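Local coordinates for cysteine synthase (Fusobacterium nucleatum subsp. nucleatum, PDB 5Z5C), which is a pyridoxal-phosphate enzyme that releases hydrogen sulfide from cysteine and probably can also make cysteine from an activated serine, at residues 181-186 / 191-196. Sequence-based numbering, arbitrary orientation.
With PLP (pyridoxal-5'-phosphate), chain G.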
loop_
_atom_site.group_PDB
_atom_site.type_symbol
_atom_site.label_atom_id
_atom_site.label_comp_id
_atom_site.label_asym_id
_atom_site.label_seq_id
_atom_site.Cartn_x
_atom_site.Cartn_y
_atom_site.Cartn_z
ATOM N N ASP B 181 -26.317 5.967 10.377
ATOM C CA ASP B 181 -26.682 6.728 11.585
ATOM C C ASP B 181 -25.592 7.691 11.975
ATOM O O ASP B 181 -25.838 8.728 12.580
ATOM C CB ASP B 181 -27.002 5.755 12.726
ATOM C CG ASP B 181 -28.197 4.890 12.407
ATOM O OD1 ASP B 181 -29.239 5.430 12.074
ATOM O OD2 ASP B 181 -28.077 3.654 12.455
ATOM N N GLY B 182 -24.358 7.363 11.614
ATOM C CA GLY B 182 -23.266 8.274 11.859
ATOM C C GLY B 182 -21.946 7.924 11.174
ATOM O O GLY B 182 -21.732 6.808 10.698
ATOM N N PHE B 183 -21.065 8.910 11.190
ATOM C CA PHE B 183 -19.729 8.839 10.635
ATOM C C PHE B 183 -18.796 9.649 11.552
ATOM O O PHE B 183 -19.172 10.748 11.966
ATOM C CB PHE B 183 -19.703 9.461 9.230
ATOM C CG PHE B 183 -18.320 9.565 8.640
ATOM C CD1 PHE B 183 -17.781 8.496 7.901
ATOM C CD2 PHE B 183 -17.541 10.662 8.877
ATOM C CE1 PHE B 183 -16.495 8.555 7.395
ATOM C CE2 PHE B 183 -16.269 10.740 8.364
ATOM C CZ PHE B 183 -15.748 9.682 7.628
ATOM N N VAL B 184 -17.576 9.145 11.774
ATOM C CA VAL B 184 -16.539 9.786 12.574
ATOM C C VAL B 184 -15.246 9.775 11.762
ATOM O O VAL B 184 -14.940 8.753 11.091
ATOM C CB VAL B 184 -16.304 8.976 13.892
ATOM C CG1 VAL B 184 -15.208 9.615 14.734
ATOM C CG2 VAL B 184 -17.596 8.848 14.689
ATOM N N ALA B 185 -14.500 10.880 11.809
ATOM C CA ALA B 185 -13.151 10.931 11.271
ATOM C C ALA B 185 -12.283 11.961 11.986
ATOM O O ALA B 185 -12.699 13.123 12.169
ATOM C CB ALA B 185 -13.167 11.258 9.772
ATOM N N GLY B 186 -11.059 11.534 12.332
ATOM C CA GLY B 186 -10.008 12.435 12.787
ATOM C C GLY B 186 -9.790 13.573 11.789
ATOM O O GLY B 186 -9.914 13.384 10.570
ATOM N N GLY B 191 -10.561 17.837 5.535
ATOM C CA GLY B 191 -11.166 17.575 4.247
ATOM C C GLY B 191 -11.998 16.313 4.280
ATOM O O GLY B 191 -13.036 16.250 3.643
ATOM N N THR B 192 -11.550 15.314 5.030
ATOM C CA THR B 192 -12.267 14.055 5.113
ATOM C C THR B 192 -13.641 14.191 5.793
ATOM O O THR B 192 -14.683 13.817 5.225
ATOM C CB THR B 192 -11.385 12.980 5.807
ATOM O OG1 THR B 192 -10.251 12.726 4.972
ATOM C CG2 THR B 192 -12.186 11.680 6.042
ATOM N N VAL B 193 -13.659 14.728 7.000
ATOM C CA VAL B 193 -14.931 14.831 7.711
ATOM C C VAL B 193 -15.948 15.767 7.044
ATOM O O VAL B 193 -17.110 15.406 6.920
ATOM C CB VAL B 193 -14.722 15.212 9.199
ATOM C CG1 VAL B 193 -14.371 16.685 9.373
ATOM C CG2 VAL B 193 -15.913 14.828 10.041
ATOM N N MET B 194 -15.491 16.905 6.549
ATOM C CA MET B 194 -16.345 17.897 5.871
ATOM C C MET B 194 -16.924 17.361 4.568
ATOM O O MET B 194 -18.106 17.491 4.318
ATOM C CB MET B 194 -15.565 19.181 5.565
ATOM C CG MET B 194 -15.103 19.963 6.793
ATOM S SD MET B 194 -16.431 20.588 7.855
ATOM C CE MET B 194 -17.559 21.252 6.632
ATOM N N GLY B 195 -16.087 16.751 3.732
ATOM C CA GLY B 195 -16.533 16.256 2.437
ATOM C C GLY B 195 -17.471 15.080 2.533
ATOM O O GLY B 195 -18.494 15.039 1.838
ATOM N N ILE B 196 -17.102 14.088 3.367
ATOM C CA ILE B 196 -17.899 12.894 3.556
ATOM C C ILE B 196 -19.219 13.275 4.244
ATOM O O ILE B 196 -20.294 12.760 3.886
ATOM C CB ILE B 196 -17.155 11.830 4.416
ATOM C CG1 ILE B 196 -15.942 11.321 3.638
ATOM C CG2 ILE B 196 -18.084 10.686 4.763
ATOM C CD1 ILE B 196 -15.027 10.456 4.487
HETATM N N1 PLP G . -4.938 10.168 9.231
HETATM C C2 PLP G . -3.836 10.174 8.447
HETATM C C2A PLP G . -2.853 9.036 8.447
HETATM C C3 PLP G . -3.590 11.327 7.563
HETATM O O3 PLP G . -2.499 11.374 6.772
HETATM C C4 PLP G . -4.551 12.447 7.572
HETATM C C4A PLP G . -4.331 13.626 6.705
HETATM C C5 PLP G . -5.718 12.327 8.467
HETATM C C6 PLP G . -5.837 11.183 9.255
HETATM C C5A PLP G . -6.733 13.450 8.514
HETATM O O4P PLP G . -7.425 13.641 7.270
HETATM P P PLP G . -7.883 15.098 6.748
HETATM O O1P PLP G . -6.604 15.816 6.425
HETATM O O2P PLP G . -8.790 14.804 5.580
HETATM O O3P PLP G . -8.651 15.660 7.928
HETATM O O HOH W 1 -11.296 15.032 8.615
#
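Ile196 lies across one face of the Phe183 ring, its CG2 methyl 3.7 Å from the ring centroid and only 9° off the normal, a CH-pi contact. The other branch reaches the far end of the same ring, where Ile196 CD1 stands 3.3 Å from Phe183 CZ, the tightest approach between the two segments. With CG anti to the backbone N (chi1 174°), this torsion places the phenyl ring against the helix, where it meets the isoleucine at about a right angle. Thr192 CG2 sits near the ring plane at its edge, and Ile200 also touches the phenylalanine; Ile165 and Ile169 of helix 165-172 pack on Ile196. Strand 182-186, an inner strand of a parallel sheet, runs nearly antiparallel to helix 191-196 (156°), the two joined by the glycine-rich phosphate-binding loop of this PLP-enzyme fold. Toward that loop the packing is looser. Ala185 CB is 3.9 Å from Thr192 CG2 and 4.3 Å from Val193 CB, and no direct hydrogen bond links strand to helix. Instead one water bridges strand and helix, donating to Gly186 O (2.9 Å) and to PLP O3P while accepting from Val193 N. Both strand end and helix start are thereby tied to the cofactor phosphate. Thr192 turns its two branches different ways: its methyl lies against Ala185 CB and near the ring edge of Phe183, whereas OG1, lying beside the backbone N, donates to PLP O2P at 2.6 Å. Thr192 N also donates to PLP O2P, at 2.9 Å along a bent path, so one residue grips it twice at the helix N-terminus, where the helix dipole would probably favour the phosphate's negative charge. Gly188 N, Gly190 N and Thr189 OG1 from the intervening loop also hydrogen-bond to PLP.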